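Local atomic coordinates of Pts system, fructose-specific iiabc component (Borrelia burgdorferi, PDB entry 5DLE), a protein that probably phosphorylates fructose to fructose 1-phosphate during its uptake as part of a phosphotransferase system, of which this fragment is the IIB domain. Residues A[36-39]-A[44-47]; A[12-17]-A[106-111]; A[32-37]-A[102-107]. All coordinates share one frame; numbering follows the deposited sequence. Where two conformers were deposited one is given.

In the fold
All three contacts lie on one face of the central sheet, where helices 25-40 and 100-107 pack. Interaction 1 closes the first beta-alpha-beta unit and interaction 3 sets its helix against the last helix; they share Asn36 and Glu37, while interaction 2 carries that last helix's end back to strand 13-19. Interaction 3 is the buried one, held by isoleucines with a glutamate's methylenes beside them. Interactions 1 and 2 run from core to surface: a lysine chain edges the first, a glutamate, a phenylalanine and a bound imidazole the second. Ile14 joins them, packing on Ile45 of interaction 1 and touching Ile104 of interaction 3.

Interaction 1. Residues A[36-39]-A[44-47]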
ATOM      1  N   ASN A  36     -13.356  -0.484  11.919  1.00 16.79           N
ATOM      2  CA  ASN A  36     -12.978  -0.865  13.283  1.00 14.91           C
ATOM      3  C   ASN A  36     -13.360   0.213  14.277  1.00 18.90           C
ATOM      4  O   ASN A  36     -13.801  -0.106  15.381  1.00 19.50           O
ATOM      5  CB  ASN A  36     -11.472  -1.150  13.375  1.00 14.74           C
ATOM      6  CG  ASN A  36     -11.087  -2.494  12.773  1.00 17.86           C
ATOM      7  OD1 ASN A  36     -11.949  -3.379  12.625  1.00 20.80           O
ATOM      8  ND2 ASN A  36      -9.803  -2.695  12.521  1.00 14.28           N
ATOM      9  N   GLU A  37     -13.146   1.483  13.939  1.00 15.93           N
ATOM     10  CA  GLU A  37     -13.428   2.562  14.887  1.00 17.04           C
ATOM     11  C   GLU A  37     -14.930   2.775  15.046  1.00 21.59           C
ATOM     12  O   GLU A  37     -15.409   3.048  16.159  1.00 20.38           O
ATOM     13  CB  GLU A  37     -12.724   3.842  14.444  1.00 17.83           C
ATOM     14  CG  GLU A  37     -12.922   5.015  15.408  1.00 19.99           C
ATOM     15  CD  GLU A  37     -12.263   4.794  16.790  1.00 23.13           C
ATOM     16  OE1 GLU A  37     -11.222   4.102  16.897  1.00 27.96           O
ATOM     17  OE2 GLU A  37     -12.815   5.352  17.768  1.00 27.02           O
ATOM     18  N   ALA A  38     -15.694   2.651  13.962  1.00 16.85           N
ATOM     19  CA  ALA A  38     -17.156   2.743  14.064  1.00 18.85           C
ATOM     20  C   ALA A  38     -17.678   1.694  15.019  1.00 21.93           C
ATOM     21  O   ALA A  38     -18.532   1.981  15.871  1.00 24.34           O
ATOM     22  CB  ALA A  38     -17.800   2.545  12.687  1.00 20.50           C
ATOM     23  N   LYS A  39     -17.194   0.462  14.874  1.00 20.26           N
ATOM     24  CA  LYS A  39     -17.681  -0.620  15.732  1.00 24.14           C
ATOM     25  C   LYS A  39     -17.243  -0.394  17.172  1.00 27.05           C
ATOM     26  O   LYS A  39     -18.045  -0.594  18.112  1.00 26.09           O
ATOM     27  CB  LYS A  39     -17.228  -1.959  15.162  1.00 28.01           C
ATOM     28  CG  LYS A  39     -18.048  -2.309  13.897  1.00 36.74           C
ATOM     29  CD  LYS A  39     -17.666  -3.632  13.252  1.00 41.03           C
ATOM     30  CE  LYS A  39     -16.710  -3.411  12.079  1.00 40.75           C
ATOM     31  NZ  LYS A  39     -16.067  -4.705  11.654  1.00 43.29           N
ATOM     32  N   SER A  44     -23.182   0.783  13.565  1.00 20.36           N
ATOM     33  CA  SER A  44     -23.258  -0.051  12.375  1.00 22.67           C
ATOM     34  C   SER A  44     -22.555   0.680  11.239  1.00 21.48           C
ATOM     35  O   SER A  44     -22.608   1.911  11.178  1.00 23.53           O
ATOM     36  CB  SER A  44     -24.738  -0.273  12.017  1.00 27.24           C
ATOM     37  OG  SER A  44     -24.868  -1.357  11.130  1.00 38.29           O
ATOM     38  N   ILE A  45     -21.874  -0.053  10.347  1.00 19.45           N
ATOM     39  CA  ILE A  45     -21.096   0.626   9.307  1.00 20.64           C
ATOM     40  C   ILE A  45     -21.168  -0.178   8.007  1.00 23.17           C
ATOM     41  O   ILE A  45     -21.050  -1.407   8.022  1.00 21.85           O
ATOM     42  CB  ILE A  45     -19.629   0.824   9.800  1.00 19.40           C
ATOM     43  CG1 ILE A  45     -18.707   1.452   8.743  1.00 25.20           C
ATOM     44  CG2 ILE A  45     -18.998  -0.494  10.237  1.00 21.98           C
ATOM     45  CD1 ILE A  45     -18.920   2.926   8.608  1.00 20.56           C
ATOM     46  N   ARG A  46     -21.367   0.513   6.877  1.00 19.08           N
ATOM     47  CA  ARG A  46     -21.189  -0.066   5.542  1.00 17.92           C
ATOM     48  C   ARG A  46     -20.240   0.832   4.772  1.00 17.94           C
ATOM     49  O   ARG A  46     -20.423   2.053   4.792  1.00 17.11           O
ATOM     50  CB  ARG A  46     -22.530  -0.164   4.794  1.00 19.93           C
ATOM     51  CG  ARG A  46     -23.242  -1.502   5.021  1.00 22.92           C
ATOM     52  CD  ARG A  46     -22.712  -2.602   4.058  1.00 24.02           C
ATOM     53  NE  ARG A  46     -23.047  -2.207   2.695  1.00 23.75           N
ATOM     54  CZ  ARG A  46     -22.205  -1.875   1.728  1.00 22.34           C
ATOM     55  NH1 ARG A  46     -20.873  -1.989   1.844  1.00 23.80           N
ATOM     56  NH2 ARG A  46     -22.732  -1.477   0.580  1.00 24.04           N
ATOM     57  N   VAL A  47     -19.229   0.240   4.107  1.00 16.31           N
ATOM     58  CA  VAL A  47     -18.243   1.000   3.339  1.00 14.76           C
ATOM     59  C   VAL A  47     -18.210   0.526   1.888  1.00 16.40           C
ATOM     60  O   VAL A  47     -18.034  -0.676   1.616  1.00 19.59           O
ATOM     61  CB  VAL A  47     -16.829   0.899   3.955  1.00 15.67           C
ATOM     62  CG1 VAL A  47     -15.855   1.836   3.206  1.00 16.60           C
ATOM     63  CG2 VAL A  47     -16.855   1.304   5.380  1.00 16.79           C
TER
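Ala38 and Ile45 meet directly where the end of a helix passes over the start of the next strand: Ala38 CB stands 3.8 Å from Ile45 CB and 4.1 Å from Ile45 CG2. The alanine methyl thus lies against the branch point of the isoleucine, touching its root more closely than its end. Both CB atoms point into the gap between the backbones, and the short alanine side chain lets the two come near, with Ala38 CA 6.5 Å from Ile45 CA.

Lys39 supplies the outer border. Its aliphatic chain crosses the isoleucine at about a right angle, and Lys39 CE reaches 4.1 Å from Ile45 CG2, with Lys39 CG at 4.2 Å from the same methyl. A bend at chi3 (-98°) turns the chain back past that methyl, so the lysine contributes carbon here and not its charge. Ile45 CG1 is anti to its backbone N (chi1 176°), which sends the longer branch away from Lys39 and leaves CG2 to meet both helix residues. No hydrogen bond links the two segments.

Further out, the longer branch of Ile45 continues the apolar layer: Ile45 CD1 packs on Ile34 CG2, one helical turn before Ala38, and on Ile14 of the adjacent strand. Backbone hydrogen bonds from Ser44 and Arg46 to strand 13-19 fix the strand's position. The contact therefore closes the beta-alpha-beta crossover formed by strand 13-19, helix 25-40 and strand 44-50, with helix 100-107 touching helix 25-40 at Glu37.

Interaction 2. Residues A[12-17]-A[106-111]; sequences EKIVAV and ESFNAP. With IMD (imidazole), chain E.
In this IIB domain, built on four parallel strands of the central sheet, the first strand meets the C-terminal part of the chain around a type I beta turn from Ser107 to Ala110. Phe108, inside that turn, reaches back toward the strand. Its CZ lies 4.0 Å from Ile14 CD1 and 4.1 Å from Ile14 CG1, the two side chains crossing at about a right angle. The isoleucine approaches the ring obliquely and is buried on the face of the sheet, where it also touches Val69 of strand 69-74; Phe108 stacks in addition with Tyr43.

Glu12, just ahead of the strand, marks the solvent side. Its OE1 comes 3.8 Å from Phe108 CE2, the carboxylate plane turned 68° from the ring, and is hydrogen-bonded to Ser68 OG. The other oxygen is taken by an imidazole, probably from the crystallisation liquor, which bridges the two segments by lying over one face of Phe108. Its C2 sits 3.4 Å above the ring plane, offset toward the rim. From there, imidazole N3 donates a 2.7 Å hydrogen bond to Glu12 OE2, bent to 136° at the hydrogen.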
ATOM      1  N   GLU A  12     -27.086   3.370  15.724  1.00 31.73           N
ATOM      2  CA  GLU A  12     -27.120   4.236  14.563  1.00 26.87           C
ATOM      3  C   GLU A  12     -26.210   3.690  13.470  1.00 26.37           C
ATOM      4  O   GLU A  12     -25.265   2.941  13.725  1.00 27.56           O
ATOM      5  CB  GLU A  12     -26.658   5.634  14.917  1.00 31.20           C
ATOM      6  CG  GLU A  12     -27.474   6.310  15.964  1.00 35.84           C
ATOM      7  CD  GLU A  12     -27.086   7.736  16.004  1.00 36.84           C
ATOM      8  OE1 GLU A  12     -27.196   8.364  14.935  1.00 27.94           O
ATOM      9  OE2 GLU A  12     -26.619   8.201  17.065  1.00 45.62           O
ATOM     10  N   LYS A  13     -26.503   4.095  12.241  1.00 23.23           N
ATOM     11  CA  LYS A  13     -25.818   3.578  11.059  1.00 20.81           C
ATOM     12  C   LYS A  13     -24.932   4.652  10.444  1.00 20.65           C
ATOM     13  O   LYS A  13     -25.343   5.799  10.252  1.00 21.31           O
ATOM     14  CB  LYS A  13     -26.830   3.076  10.031  1.00 23.61           C
ATOM     15  CG  LYS A  13     -27.632   1.833  10.543  1.00 26.80           C
ATOM     16  CD  LYS A  13     -28.674   1.422   9.535  1.00 35.29           C
ATOM     17  CE  LYS A  13     -29.475   0.246  10.041  1.00 43.58           C
ATOM     18  NZ  LYS A  13     -30.263  -0.369   8.946  1.00 47.00           N
ATOM     19  N   ILE A  14     -23.711   4.262  10.093  1.00 15.93           N
ATOM     20  CA  ILE A  14     -22.815   5.119   9.312  1.00 18.65           C
ATOM     21  C   ILE A  14     -22.662   4.473   7.945  1.00 16.57           C
ATOM     22  O   ILE A  14     -22.600   3.241   7.856  1.00 19.06           O
ATOM     23  CB  ILE A  14     -21.444   5.252  10.010  1.00 15.65           C
ATOM     24  CG1 ILE A  14     -21.594   5.903  11.383  1.00 18.60           C
ATOM     25  CG2 ILE A  14     -20.428   6.027   9.105  1.00 16.10           C
ATOM     26  CD1 ILE A  14     -20.301   6.006  12.175  1.00 21.40           C
ATOM     27  N   VAL A  15     -22.636   5.275   6.881  1.00 14.22           N
ATOM     28  CA  VAL A  15     -22.131   4.758   5.607  1.00 14.31           C
ATOM     29  C   VAL A  15     -20.903   5.562   5.215  1.00 14.71           C
ATOM     30  O   VAL A  15     -20.747   6.740   5.584  1.00 14.11           O
ATOM     31  CB  VAL A  15     -23.185   4.770   4.475  1.00 18.01           C
ATOM     32  CG1 VAL A  15     -24.344   3.829   4.846  1.00 19.63           C
ATOM     33  CG2 VAL A  15     -23.684   6.194   4.177  1.00 16.71           C
ATOM     34  N   ALA A  16     -20.001   4.911   4.485  1.00 13.57           N
ATOM     35  CA  ALA A  16     -18.793   5.607   4.072  1.00 13.33           C
ATOM     36  C   ALA A  16     -18.429   5.206   2.651  1.00 13.67           C
ATOM     37  O   ALA A  16     -18.801   4.115   2.186  1.00 14.46           O
ATOM     38  CB  ALA A  16     -17.604   5.282   4.998  1.00 13.26           C
ATOM     39  N   VAL A  17     -17.670   6.080   1.970  1.00 12.15           N
ATOM     40  CA  VAL A  17     -16.999   5.713   0.721  1.00 12.99           C
ATOM     41  C   VAL A  17     -15.531   6.001   0.929  1.00 12.89           C
ATOM     42  O   VAL A  17     -15.181   7.093   1.401  1.00 13.56           O
ATOM     43  CB  VAL A  17     -17.501   6.519  -0.495  1.00 13.78           C
ATOM     44  CG1 VAL A  17     -16.787   6.073  -1.762  1.00 16.41           C
ATOM     45  CG2 VAL A  17     -19.016   6.396  -0.674  1.00 16.31           C
ATOM     46  N   GLU A 106     -16.549  13.547  14.876  1.00 22.71           N
ATOM     47  CA  GLU A 106     -16.848  14.824  14.233  1.00 25.96           C
ATOM     48  C   GLU A 106     -17.914  14.678  13.150  1.00 26.66           C
ATOM     49  O   GLU A 106     -18.594  15.664  12.840  1.00 23.60           O
ATOM     50  CB  GLU A 106     -15.578  15.439  13.622  1.00 31.84           C
ATOM     51  CG  GLU A 106     -14.567  15.981  14.652  1.00 38.86           C
ATOM     52  CD  GLU A 106     -13.115  16.101  14.124  1.00 48.14           C
ATOM     53  OE1 GLU A 106     -12.877  15.966  12.895  1.00 50.15           O
ATOM     54  OE2 GLU A 106     -12.200  16.319  14.958  1.00 47.86           O
ATOM     55  N   SER A 107     -18.071  13.483  12.566  1.00 21.51           N
ATOM     56  CA  SER A 107     -18.988  13.363  11.438  1.00 19.47           C
ATOM     57  C   SER A 107     -20.425  13.654  11.842  1.00 20.16           C
ATOM     58  O   SER A 107     -21.203  14.124  11.019  1.00 21.18           O
ATOM     59  CB  SER A 107     -18.897  11.972  10.798  1.00 23.13           C
ATOM     60  OG  SER A 107     -19.421  10.985  11.684  1.00 20.35           O
ATOM     61  N   PHE A 108     -20.775  13.415  13.099  1.00 18.05           N
ATOM     62  CA  PHE A 108     -22.153  13.639  13.513  1.00 20.29           C
ATOM     63  C   PHE A 108     -22.498  15.115  13.622  1.00 24.12           C
ATOM     64  O   PHE A 108     -23.686  15.449  13.770  1.00 23.54           O
ATOM     65  CB  PHE A 108     -22.374  12.924  14.840  1.00 21.61           C
ATOM     66  CG  PHE A 108     -22.412  11.459  14.688  1.00 21.77           C
ATOM     67  CD1 PHE A 108     -21.231  10.704  14.758  1.00 21.37           C
ATOM     68  CD2 PHE A 108     -23.610  10.826  14.373  1.00 24.03           C
ATOM     69  CE1 PHE A 108     -21.266   9.342  14.574  1.00 23.11           C
ATOM     70  CE2 PHE A 108     -23.666   9.449  14.175  1.00 25.40           C
ATOM     71  CZ  PHE A 108     -22.480   8.695  14.257  1.00 26.44           C
ATOM     72  N   ASN A 109     -21.502  15.997  13.568  1.00 22.78           N
ATOM     73  CA  ASN A 109     -21.733  17.432  13.521  1.00 23.12           C
ATOM     74  C   ASN A 109     -21.492  18.011  12.141  1.00 23.67           C
ATOM     75  O   ASN A 109     -21.473  19.228  11.998  1.00 24.95           O
ATOM     76  CB  ASN A 109     -20.845  18.149  14.540  1.00 26.50           C
ATOM     77  CG  ASN A 109     -21.099  17.686  15.948  1.00 38.00           C
ATOM     78  OD1 ASN A 109     -20.172  17.307  16.659  1.00 49.31           O
ATOM     79  ND2 ASN A 109     -22.355  17.689  16.351  1.00 39.92           N
ATOM     80  N   ALA A 110     -21.245  17.157  11.138  1.00 21.42           N
ATOM     81  CA  ALA A 110     -20.917  17.616   9.800  1.00 24.74           C
ATOM     82  C   ALA A 110     -22.118  18.312   9.157  1.00 23.76           C
ATOM     83  O   ALA A 110     -23.273  18.017   9.488  1.00 20.82           O
ATOM     84  CB  ALA A 110     -20.466  16.427   8.950  1.00 22.47           C
ATOM     85  N   PRO A 111     -21.879  19.240   8.236  1.00 24.24           N
ATOM     86  CA  PRO A 111     -23.005  19.957   7.627  0.51 26.82           C
ATOM     87  C   PRO A 111     -23.842  19.063   6.728  1.00 20.06           C
ATOM     88  O   PRO A 111     -23.354  18.106   6.117  1.00 19.90           O
ATOM     89  CB  PRO A 111     -22.321  21.068   6.818  0.51 29.94           C
ATOM     90  CG  PRO A 111     -21.039  21.300   7.542  0.51 27.24           C
ATOM     91  CD  PRO A 111     -20.595  19.915   7.958  0.51 28.04           C
TER
HETATM   92  N1  IMD E 300     -23.671  11.404  18.124  1.00 60.05           N
HETATM   93  C2  IMD E 300     -24.306  10.278  17.716  1.00 59.49           C
HETATM   94  N3  IMD E 300     -25.518  10.628  17.228  1.00 57.60           N
HETATM   95  C4  IMD E 300     -25.651  11.971  17.323  1.00 56.69           C
HETATM   96  C5  IMD E 300     -24.484  12.463  17.893  1.00 57.68           C

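Interaction 3. Residues A[32-37]-A[102-107]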
ATOM      1  N   LYS A  32     -10.955  -0.145   6.446  1.00 13.82           N
ATOM      2  CA  LYS A  32     -10.882  -1.043   7.584  1.00 13.26           C
ATOM      3  C   LYS A  32     -10.712  -0.252   8.866  1.00 13.47           C
ATOM      4  O   LYS A  32     -11.293  -0.612   9.901  1.00 14.91           O
ATOM      5  CB  LYS A  32      -9.772  -2.060   7.374  1.00 14.51           C
ATOM      6  CG  LYS A  32      -9.713  -3.158   8.388  1.00 16.16           C
ATOM      7  CD  LYS A  32     -11.028  -3.994   8.489  1.00 20.17           C
ATOM      8  CE  LYS A  32     -10.800  -4.993   9.575  1.00 27.08           C
ATOM      9  NZ  LYS A  32     -12.057  -5.676   9.978  1.00 28.44           N
ATOM     10  N   LYS A  33      -9.963   0.850   8.846  1.00 13.00           N
ATOM     11  CA  LYS A  33      -9.855   1.641  10.072  0.60 12.00           C
ATOM     12  C   LYS A  33     -11.183   2.292  10.413  1.00 13.27           C
ATOM     13  O   LYS A  33     -11.551   2.364  11.598  1.00 15.32           O
ATOM     14  CB  LYS A  33      -8.757   2.690   9.965  0.60 16.84           C
ATOM     15  CG  LYS A  33      -7.408   2.025   9.881  0.60 16.22           C
ATOM     16  CD  LYS A  33      -6.298   2.992  10.076  0.60 20.84           C
ATOM     17  CE  LYS A  33      -5.994   3.213  11.562  0.60 21.80           C
ATOM     18  NZ  LYS A  33      -4.664   3.929  11.604  0.60 25.12           N
ATOM     19  N   ILE A  34     -11.919   2.767   9.400  1.00 13.75           N
ATOM     20  CA  ILE A  34     -13.244   3.350   9.684  1.00 12.48           C
ATOM     21  C   ILE A  34     -14.176   2.278  10.245  1.00 15.35           C
ATOM     22  O   ILE A  34     -14.912   2.536  11.210  1.00 16.43           O
ATOM     23  CB  ILE A  34     -13.818   3.992   8.408  1.00 11.31           C
ATOM     24  CG1 ILE A  34     -13.061   5.293   8.113  1.00 14.05           C
ATOM     25  CG2 ILE A  34     -15.340   4.280   8.572  1.00 15.51           C
ATOM     26  CD1 ILE A  34     -13.381   5.849   6.743  1.00 15.48           C
ATOM     27  N   GLU A  35     -14.174   1.084   9.643  1.00 14.60           N
ATOM     28  CA  GLU A  35     -15.009  -0.021  10.159  1.00 13.47           C
ATOM     29  C   GLU A  35     -14.650  -0.357  11.601  1.00 16.08           C
ATOM     30  O   GLU A  35     -15.544  -0.505  12.435  1.00 16.85           O
ATOM     31  CB  GLU A  35     -14.855  -1.252   9.267  1.00 15.72           C
ATOM     32  CG  GLU A  35     -15.506  -1.083   7.901  1.00 14.42           C
ATOM     33  CD  GLU A  35     -15.072  -2.117   6.862  1.00 28.60           C
ATOM     34  OE1 GLU A  35     -14.246  -3.023   7.178  1.00 31.04           O
ATOM     35  OE2 GLU A  35     -15.546  -1.993   5.709  1.00 26.88           O
ATOM     36  N   ASN A  36     -13.356  -0.484  11.919  1.00 16.79           N
ATOM     37  CA  ASN A  36     -12.978  -0.865  13.283  1.00 14.91           C
ATOM     38  C   ASN A  36     -13.360   0.213  14.277  1.00 18.90           C
ATOM     39  O   ASN A  36     -13.801  -0.106  15.381  1.00 19.50           O
ATOM     40  CB  ASN A  36     -11.472  -1.150  13.375  1.00 14.74           C
ATOM     41  CG  ASN A  36     -11.087  -2.494  12.773  1.00 17.86           C
ATOM     42  OD1 ASN A  36     -11.949  -3.379  12.625  1.00 20.80           O
ATOM     43  ND2 ASN A  36      -9.803  -2.695  12.521  1.00 14.28           N
ATOM     44  N   GLU A  37     -13.146   1.483  13.939  1.00 15.93           N
ATOM     45  CA  GLU A  37     -13.428   2.562  14.887  1.00 17.04           C
ATOM     46  C   GLU A  37     -14.930   2.775  15.046  1.00 21.59           C
ATOM     47  O   GLU A  37     -15.409   3.048  16.159  1.00 20.38           O
ATOM     48  CB  GLU A  37     -12.724   3.842  14.444  1.00 17.83           C
ATOM     49  CG  GLU A  37     -12.922   5.015  15.408  1.00 19.99           C
ATOM     50  CD  GLU A  37     -12.263   4.794  16.790  1.00 23.13           C
ATOM     51  OE1 GLU A  37     -11.222   4.102  16.897  1.00 27.96           O
ATOM     52  OE2 GLU A  37     -12.815   5.352  17.768  1.00 27.02           O
ATOM     53  N   ASN A 102     -11.297  10.696  15.830  1.00 19.37           N
ATOM     54  CA  ASN A 102     -11.852  12.032  15.800  1.00 21.45           C
ATOM     55  C   ASN A 102     -12.786  12.212  14.612  1.00 20.94           C
ATOM     56  O   ASN A 102     -13.847  12.834  14.749  1.00 21.91           O
ATOM     57  CB  ASN A 102     -10.711  13.046  15.813  1.00 20.93           C
ATOM     58  CG  ASN A 102     -10.031  13.144  17.187  1.00 25.81           C
ATOM     59  OD1 ASN A 102     -10.596  12.750  18.218  1.00 24.52           O
ATOM     60  ND2 ASN A 102      -8.800  13.676  17.205  1.00 28.60           N
ATOM     61  N   ILE A 103     -12.446  11.636  13.450  1.00 20.32           N
ATOM     62  CA  ILE A 103     -13.300  11.821  12.284  0.71 22.49           C
ATOM     63  C   ILE A 103     -14.668  11.189  12.494  1.00 22.61           C
ATOM     64  O   ILE A 103     -15.693  11.766  12.109  1.00 25.22           O
ATOM     65  CB  ILE A 103     -12.596  11.283  11.036  0.71 23.96           C
ATOM     66  CG1 ILE A 103     -11.657  12.358  10.518  0.71 22.52           C
ATOM     67  CG2 ILE A 103     -13.601  10.838   9.963  0.71 28.61           C
ATOM     68  CD1 ILE A 103     -10.679  11.820   9.544  0.71 22.90           C
ATOM     69  N   ILE A 104     -14.723   9.996  13.089  1.00 21.00           N
ATOM     70  CA  ILE A 104     -16.012   9.350  13.367  0.64 20.31           C
ATOM     71  C   ILE A 104     -16.846  10.258  14.253  1.00 21.72           C
ATOM     72  O   ILE A 104     -18.036  10.492  14.014  1.00 21.78           O
ATOM     73  CB  ILE A 104     -15.806   7.979  14.049  0.64 21.33           C
ATOM     74  CG1 ILE A 104     -15.106   6.963  13.125  0.64 22.97           C
ATOM     75  CG2 ILE A 104     -17.150   7.424  14.580  0.64 22.76           C
ATOM     76  CD1 ILE A 104     -15.808   6.744  11.825  0.64 21.78           C
ATOM     77  N   LYS A 105     -16.211  10.778  15.308  1.00 21.19           N
ATOM     78  CA  LYS A 105     -16.964  11.597  16.272  1.00 20.70           C
ATOM     79  C   LYS A 105     -17.441  12.891  15.626  1.00 23.17           C
ATOM     80  O   LYS A 105     -18.608  13.296  15.794  1.00 24.76           O
ATOM     81  CB  LYS A 105     -16.091  11.892  17.492  1.00 27.34           C
ATOM     82  CG  LYS A 105     -15.942  10.709  18.422  1.00 34.34           C
ATOM     83  CD  LYS A 105     -15.043  11.058  19.614  1.00 42.85           C
ATOM     84  CE  LYS A 105     -14.760   9.841  20.507  1.00 48.43           C
ATOM     85  NZ  LYS A 105     -15.974   9.349  21.234  1.00 54.75           N
ATOM     86  N   GLU A 106     -16.549  13.547  14.876  1.00 22.71           N
ATOM     87  CA  GLU A 106     -16.848  14.824  14.233  1.00 25.96           C
ATOM     88  C   GLU A 106     -17.914  14.678  13.150  1.00 26.66           C
ATOM     89  O   GLU A 106     -18.594  15.664  12.840  1.00 23.60           O
ATOM     90  CB  GLU A 106     -15.578  15.439  13.622  1.00 31.84           C
ATOM     91  CG  GLU A 106     -14.567  15.981  14.652  1.00 38.86           C
ATOM     92  CD  GLU A 106     -13.115  16.101  14.124  1.00 48.14           C
ATOM     93  OE1 GLU A 106     -12.877  15.966  12.895  1.00 50.15           O
ATOM     94  OE2 GLU A 106     -12.200  16.319  14.958  1.00 47.86           O
ATOM     95  N   SER A 107     -18.071  13.483  12.566  1.00 21.51           N
ATOM     96  CA  SER A 107     -18.988  13.363  11.438  1.00 19.47           C
ATOM     97  C   SER A 107     -20.425  13.654  11.842  1.00 20.16           C
ATOM     98  O   SER A 107     -21.203  14.124  11.019  1.00 21.18           O
ATOM     99  CB  SER A 107     -18.897  11.972  10.798  1.00 23.13           C
ATOM    100  OG  SER A 107     -19.421  10.985  11.684  1.00 20.35           O
TER
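In one of its two deposited conformers, the one described here, Ile104 turns CG1 anti to its carbonyl carbon (chi1 -66°), and Glu37 carries CG anti to its backbone N (chi1 -178°) before bending at chi2 (66°). Together these place the methylenes of the two side chains against each other between helices 25-40 and 100-107. Glu37 CG lies 3.7 Å from Ile104 CG1, and Glu37 CB lies 4.1 Å from the same atom. The bend carries the carboxylate away from the isoleucine, and Glu37 OE2 is hydrogen-bonded to Gln41 NE2.

One turn earlier on the same helix, Ile34 meets the other end of Ile104: Ile34 CG2 stands 4.1 Å from Ile104 CD1. Ile104 thus spans two successive turns, with CG1 at Glu37 and CD1 at Ile34. Its buried side chain also touches Ile71 of the central sheet and Tyr43, joining the two-helix contact to the core.

The carbonyl of Ile104 accepts a 2.8 Å hydrogen bond from Ser107 OG, which satisfies the buried hydroxyl near the end of the helix. Helix 25-40 also faces the second subunit, whose Glu35 pairs with Lys32 of this chain in a salt bridge. With no hydrogen bond between the segments, their cohesion comes from the fit of branched and methylene carbons, including those of a glutamate whose carboxylate is turned to Gln41, just after the end of its own helix.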